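Local coordinates for protein extracellular PQQ-dependent sugar dehydrogenase (Coprinopsis cinerea, PDB 6JT6) that carries a haem in its cytochrome b domain, which probably relays electrons from the PQQ-dependent domain that oxidises sugars, at residues I95-S107 against Q114-W126. Numbering follows the deposited sequence.
With NAG (2-acetamido-2-deoxy-beta-D-glucopyranose), chain B.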
loop_
_atom_site.group_PDB
_atom_site.type_symbol
_atom_site.label_atom_id
_atom_site.label_comp_id
_atom_site.label_asym_id
_atom_site.label_seq_id
_atom_site.Cartn_x
_atom_site.Cartn_y
_atom_site.Cartn_z
ATOM N N ILE A 95 3.944 -12.744 9.900
ATOM C CA ILE A 95 4.833 -11.599 9.723
ATOM C C ILE A 95 5.944 -11.967 8.746
ATOM O O ILE A 95 6.506 -13.068 8.798
ATOM C CB ILE A 95 5.440 -11.102 11.072
ATOM C CG1 ILE A 95 4.349 -10.681 12.084
ATOM C CG2 ILE A 95 6.450 -9.976 10.852
ATOM C CD1 ILE A 95 3.281 -9.724 11.571
ATOM N N TYR A 96 6.213 -11.049 7.817
ATOM C CA TYR A 96 7.192 -11.288 6.778
ATOM C C TYR A 96 8.280 -10.245 6.961
ATOM O O TYR A 96 8.008 -9.038 6.959
ATOM C CB TYR A 96 6.498 -11.239 5.414
ATOM C CG TYR A 96 7.381 -11.195 4.204
ATOM C CD1 TYR A 96 8.444 -12.107 4.023
ATOM C CD2 TYR A 96 7.138 -10.266 3.194
ATOM C CE1 TYR A 96 9.253 -12.044 2.889
ATOM C CE2 TYR A 96 7.930 -10.209 2.056
ATOM C CZ TYR A 96 8.981 -11.086 1.908
ATOM O OH TYR A 96 9.757 -10.996 0.765
ATOM N N SER A 97 9.505 -10.718 7.179
ATOM C CA SER A 97 10.653 -9.843 7.191
ATOM C C SER A 97 11.333 -9.980 5.827
ATOM O O SER A 97 11.249 -11.023 5.159
ATOM C CB SER A 97 11.602 -10.168 8.351
ATOM O OG SER A 97 12.126 -11.462 8.184
ATOM N N GLY A 98 12.034 -8.934 5.439
ATOM C CA GLY A 98 12.330 -8.702 4.042
ATOM C C GLY A 98 12.072 -7.215 3.861
ATOM O O GLY A 98 13.011 -6.443 3.877
ATOM N N PRO A 99 10.793 -6.811 3.740
ATOM C CA PRO A 99 10.484 -5.433 3.393
ATOM C C PRO A 99 10.884 -4.466 4.484
ATOM O O PRO A 99 10.853 -4.821 5.663
ATOM C CB PRO A 99 8.955 -5.445 3.214
ATOM C CG PRO A 99 8.678 -6.837 2.769
ATOM C CD PRO A 99 9.593 -7.653 3.646
ATOM N N ARG A 100 11.284 -3.266 4.086
ATOM C CA ARG A 100 11.603 -2.212 5.043
ATOM C C ARG A 100 10.572 -1.107 4.799
ATOM O O ARG A 100 10.498 -0.536 3.700
ATOM C CB ARG A 100 13.052 -1.724 4.890
ATOM C CG ARG A 100 14.127 -2.832 4.897
ATOM C CD ARG A 100 14.693 -3.155 6.282
ATOM N NE ARG A 100 13.760 -3.833 7.204
ATOM C CZ ARG A 100 13.713 -5.150 7.437
ATOM N NH1 ARG A 100 12.819 -5.633 8.298
ATOM N NH2 ARG A 100 14.550 -5.989 6.819
ATOM N N LEU A 101 9.751 -0.867 5.810
ATOM C CA LEU A 101 8.587 0.009 5.685
ATOM C C LEU A 101 8.757 1.287 6.485
ATOM O O LEU A 101 9.153 1.263 7.668
ATOM C CB LEU A 101 7.279 -0.708 6.125
ATOM C CG LEU A 101 6.844 -1.889 5.212
ATOM C CD1 LEU A 101 5.884 -2.775 5.967
ATOM C CD2 LEU A 101 6.192 -1.358 3.940
ATOM N N THR A 102 8.403 2.401 5.856
ATOM C CA THR A 102 8.518 3.696 6.520
ATOM C C THR A 102 7.194 4.369 6.268
ATOM O O THR A 102 6.844 4.598 5.109
ATOM C CB THR A 102 9.659 4.538 5.876
ATOM O OG1 THR A 102 10.872 3.765 5.858
ATOM C CG2 THR A 102 9.843 5.884 6.612
ATOM N N ILE A 103 6.474 4.695 7.333
ATOM C CA ILE A 103 5.256 5.497 7.181
ATOM C C ILE A 103 5.663 6.946 6.951
ATOM O O ILE A 103 6.547 7.460 7.638
ATOM C CB ILE A 103 4.312 5.348 8.389
ATOM C CG1 ILE A 103 3.770 3.902 8.427
ATOM C CG2 ILE A 103 3.111 6.326 8.294
ATOM C CD1 ILE A 103 3.136 3.490 9.741
ATOM N N LEU A 104 5.012 7.566 5.966
ATOM C CA LEU A 104 5.318 8.919 5.491
ATOM C C LEU A 104 4.235 9.866 5.979
ATOM O O LEU A 104 3.272 9.424 6.632
ATOM C CB LEU A 104 5.427 8.932 3.942
ATOM C CG LEU A 104 6.429 7.947 3.301
ATOM C CD1 LEU A 104 6.532 8.011 1.749
ATOM C CD2 LEU A 104 7.823 8.050 3.924
ATOM N N GLY A 105 4.357 11.156 5.657
ATOM C CA GLY A 105 3.390 12.166 6.094
ATOM C C GLY A 105 2.039 12.059 5.412
ATOM O O GLY A 105 1.845 11.182 4.556
ATOM N N SER A 106 1.113 12.953 5.779
ATOM C CA SER A 106 -0.318 12.903 5.375
ATOM C C SER A 106 -1.024 11.561 5.718
ATOM O O SER A 106 -2.056 11.227 5.149
ATOM C CB SER A 106 -0.498 13.271 3.887
ATOM O OG SER A 106 0.076 12.296 3.036
ATOM N N SER A 107 -0.454 10.809 6.663
ATOM C CA SER A 107 -1.053 9.595 7.181
ATOM C C SER A 107 -1.846 9.890 8.464
ATOM O O SER A 107 -1.609 10.900 9.130
ATOM C CB SER A 107 0.013 8.503 7.441
ATOM O OG SER A 107 0.682 8.148 6.262
ATOM N N GLN A 114 -9.272 7.614 6.497
ATOM C CA GLN A 114 -7.940 7.230 6.992
ATOM C C GLN A 114 -6.950 7.087 5.810
ATOM O O GLN A 114 -7.330 6.678 4.696
ATOM C CB GLN A 114 -7.981 5.969 7.842
ATOM C CG GLN A 114 -8.447 4.728 7.094
ATOM C CD GLN A 114 -8.541 3.539 8.005
ATOM O OE1 GLN A 114 -7.522 2.918 8.331
ATOM N NE2 GLN A 114 -9.774 3.191 8.418
ATOM N N ARG A 115 -5.687 7.415 6.065
ATOM C CA ARG A 115 -4.644 7.284 5.052
ATOM C C ARG A 115 -3.409 6.632 5.628
ATOM O O ARG A 115 -2.987 6.962 6.756
ATOM C CB ARG A 115 -4.247 8.660 4.548
ATOM C CG ARG A 115 -4.983 9.101 3.325
ATOM C CD ARG A 115 -4.650 10.557 3.103
ATOM N NE ARG A 115 -3.327 10.877 2.535
ATOM C CZ ARG A 115 -3.134 11.209 1.250
ATOM N NH1 ARG A 115 -4.148 11.149 0.376
ATOM N NH2 ARG A 115 -1.948 11.583 0.830
ATOM N N ILE A 116 -2.831 5.686 4.882
ATOM C CA ILE A 116 -1.505 5.179 5.291
ATOM C C ILE A 116 -0.601 5.308 4.079
ATOM O O ILE A 116 -0.778 4.580 3.091
ATOM C CB ILE A 116 -1.490 3.709 5.847
ATOM C CG1 ILE A 116 -2.492 3.505 6.975
ATOM C CG2 ILE A 116 -0.089 3.340 6.369
ATOM C CD1 ILE A 116 -3.797 2.949 6.491
ATOM N N VAL A 117 0.363 6.226 4.165
ATOM C CA VAL A 117 1.254 6.482 3.053
ATOM C C VAL A 117 2.594 5.881 3.466
ATOM O O VAL A 117 3.071 6.106 4.580
ATOM C CB VAL A 117 1.424 7.999 2.801
ATOM C CG1 VAL A 117 2.263 8.250 1.532
ATOM C CG2 VAL A 117 0.067 8.691 2.753
ATOM N N TYR A 118 3.206 5.099 2.585
ATOM C CA TYR A 118 4.359 4.341 3.032
ATOM C C TYR A 118 5.420 4.226 1.943
ATOM O O TYR A 118 5.114 4.296 0.743
ATOM C CB TYR A 118 3.921 2.945 3.564
ATOM C CG TYR A 118 3.262 2.089 2.503
ATOM C CD1 TYR A 118 4.030 1.252 1.661
ATOM C CD2 TYR A 118 1.859 2.111 2.320
ATOM C CE1 TYR A 118 3.421 0.498 0.675
ATOM C CE2 TYR A 118 1.241 1.333 1.350
ATOM C CZ TYR A 118 2.029 0.537 0.516
ATOM O OH TYR A 118 1.437 -0.263 -0.467
ATOM N N ARG A 119 6.663 4.098 2.397
ATOM C CA ARG A 119 7.762 3.677 1.554
ATOM C C ARG A 119 8.023 2.200 1.790
ATOM O O ARG A 119 8.078 1.751 2.912
ATOM C CB ARG A 119 9.007 4.507 1.877
ATOM C CG ARG A 119 10.172 4.342 0.879
ATOM C CD ARG A 119 11.474 4.827 1.546
ATOM N NE ARG A 119 12.561 4.949 0.588
ATOM C CZ ARG A 119 13.777 5.358 0.918
ATOM N NH1 ARG A 119 14.039 5.664 2.186
ATOM N NH2 ARG A 119 14.722 5.435 -0.013
ATOM N N CYS A 120 8.224 1.448 0.713
ATOM C CA CYS A 120 8.454 0.010 0.818
ATOM C C CYS A 120 9.748 -0.295 0.115
ATOM O O CYS A 120 9.805 -0.296 -1.126
ATOM C CB CYS A 120 7.332 -0.775 0.131
ATOM S SG CYS A 120 7.134 -2.493 0.693
ATOM N N GLN A 121 10.777 -0.590 0.887
ATOM C CA GLN A 121 12.063 -0.913 0.288
ATOM C C GLN A 121 12.317 -2.380 0.420
ATOM O O GLN A 121 11.901 -2.995 1.416
ATOM C CB GLN A 121 13.182 -0.176 1.004
ATOM C CG GLN A 121 13.208 1.294 0.716
ATOM C CD GLN A 121 14.174 1.980 1.644
ATOM O OE1 GLN A 121 13.829 2.289 2.793
ATOM N NE2 GLN A 121 15.394 2.204 1.165
ATOM N N ASN A 122 13.039 -2.929 -0.556
ATOM C CA ASN A 122 13.233 -4.376 -0.655
ATOM C C ASN A 122 11.865 -5.077 -0.794
ATOM O O ASN A 122 11.529 -6.020 -0.060
ATOM C CB ASN A 122 14.018 -4.899 0.564
ATOM C CG ASN A 122 14.475 -6.334 0.387
ATOM O OD1 ASN A 122 14.614 -6.826 -0.755
ATOM N ND2 ASN A 122 14.711 -7.022 1.513
ATOM N N CYS A 123 11.059 -4.566 -1.718
ATOM C CA CYS A 123 9.698 -5.017 -1.903
ATOM C C CYS A 123 9.411 -5.378 -3.346
ATOM O O CYS A 123 8.253 -5.499 -3.707
ATOM C CB CYS A 123 8.723 -3.901 -1.490
ATOM S SG CYS A 123 8.851 -3.429 0.236
ATOM N N THR A 124 10.439 -5.486 -4.193
ATOM C CA THR A 124 10.170 -5.725 -5.615
ATOM C C THR A 124 10.688 -7.094 -6.088
ATOM O O THR A 124 10.445 -7.465 -7.219
ATOM C CB THR A 124 10.762 -4.618 -6.492
ATOM O OG1 THR A 124 12.184 -4.672 -6.349
ATOM C CG2 THR A 124 10.269 -3.225 -6.056
ATOM N N ARG A 125 11.416 -7.808 -5.225
ATOM C CA ARG A 125 11.862 -9.191 -5.500
ATOM C C ARG A 125 11.546 -10.088 -4.320
ATOM O O ARG A 125 11.727 -9.686 -3.164
ATOM C CB ARG A 125 13.359 -9.241 -5.803
ATOM C CG ARG A 125 13.747 -8.508 -7.080
ATOM C CD ARG A 125 13.464 -9.325 -8.336
ATOM N NE ARG A 125 13.776 -8.556 -9.547
ATOM C CZ ARG A 125 12.873 -8.010 -10.361
ATOM N NH1 ARG A 125 13.286 -7.326 -11.426
ATOM N NH2 ARG A 125 11.565 -8.138 -10.124
ATOM N N TRP A 126 11.051 -11.287 -4.600
ATOM C CA TRP A 126 10.829 -12.289 -3.546
ATOM C C TRP A 126 10.792 -13.715 -4.097
ATOM O O TRP A 126 10.661 -13.922 -5.291
ATOM C CB TRP A 126 9.535 -12.014 -2.789
ATOM C CG TRP A 126 8.302 -11.918 -3.660
ATOM C CD1 TRP A 126 7.503 -12.948 -4.065
ATOM C CD2 TRP A 126 7.740 -10.717 -4.226
ATOM N NE1 TRP A 126 6.468 -12.473 -4.834
ATOM C CE2 TRP A 126 6.590 -11.109 -4.966
ATOM C CE3 TRP A 126 8.094 -9.359 -4.173
ATOM C CZ2 TRP A 126 5.758 -10.186 -5.631
ATOM C CZ3 TRP A 126 7.243 -8.410 -4.839
ATOM C CH2 TRP A 126 6.103 -8.850 -5.564
HETATM C C1 NAG B . 15.171 -8.394 1.487
HETATM C C2 NAG B . 16.135 -8.731 2.621
HETATM C C3 NAG B . 16.564 -10.203 2.553
HETATM C C4 NAG B . 15.381 -11.171 2.397
HETATM C C5 NAG B . 14.462 -10.755 1.236
HETATM C C6 NAG B . 13.151 -11.529 1.313
HETATM C C7 NAG B . 17.626 -6.828 3.169
HETATM C C8 NAG B . 18.888 -6.162 2.684
HETATM N N2 NAG B . 17.292 -7.890 2.439
HETATM O O3 NAG B . 17.258 -10.517 3.756
HETATM O O4 NAG B . 15.885 -12.514 2.206
HETATM O O5 NAG B . 14.133 -9.355 1.281
HETATM O O6 NAG B . 12.349 -11.384 0.126
HETATM O O7 NAG B . 16.987 -6.428 4.139
HETATM O O HOH W 1 10.706 -8.805 -0.670
HETATM O O HOH W 2 11.268 2.163 3.878
HETATM O O HOH W 3 12.948 5.220 4.719
#
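Arg-100 with Gln-121 and Thr-102 with Arg-119 form antiparallel hydrogen-bonded pairs, and Leu-104 N continues the ladder to Val-117 O (2.8 Å). Further along, side-chain bonds join the ladder. Arg-115 reaches Ser-106 side-on: NE donates to Ser-106 O at 2.9 Å and NH2 to Ser-106 OG at 3.1 Å, both acceptors close to the guanidinium plane. A bend at chi3 (76°) turns the group back onto Ser-106. Ser-107 OG accepts a hydrogen bond from Val-117 N (2.9 Å) and donates to Leu-104 O, bridging two backbone groups not bonded to each other. Since Arg-115 also meets Asp-9 in a salt bridge and Gln-49 in a hydrogen bond, a leucine here would probably leave the Asp-9 carboxylate without its mate and Ser-106 freer to move.

At the other end, Leu-101 CD2 lies against Cys-120 SG (3.6 Å), and Pro-99 CB against Cys-123 SG, the second half of the disulfide. Asn-122 carries the N-linked sugar on ND2, which still donates to Gly-98 O (3.0 Å) from above the carbonyl plane; NAG O6 donates to Tyr-96 OH (2.7 Å).

Strands 100-109 and 113-121 form a beta hairpin of this cellobiose-dehydrogenase-type cytochrome domain, with strand 43-51 antiparallel on the other side of 113-121. Leu-104 packs on helix 182-191, whereas Ile-103 and Tyr-118 meet Ile-82 of strand 79-86 in the second sheet.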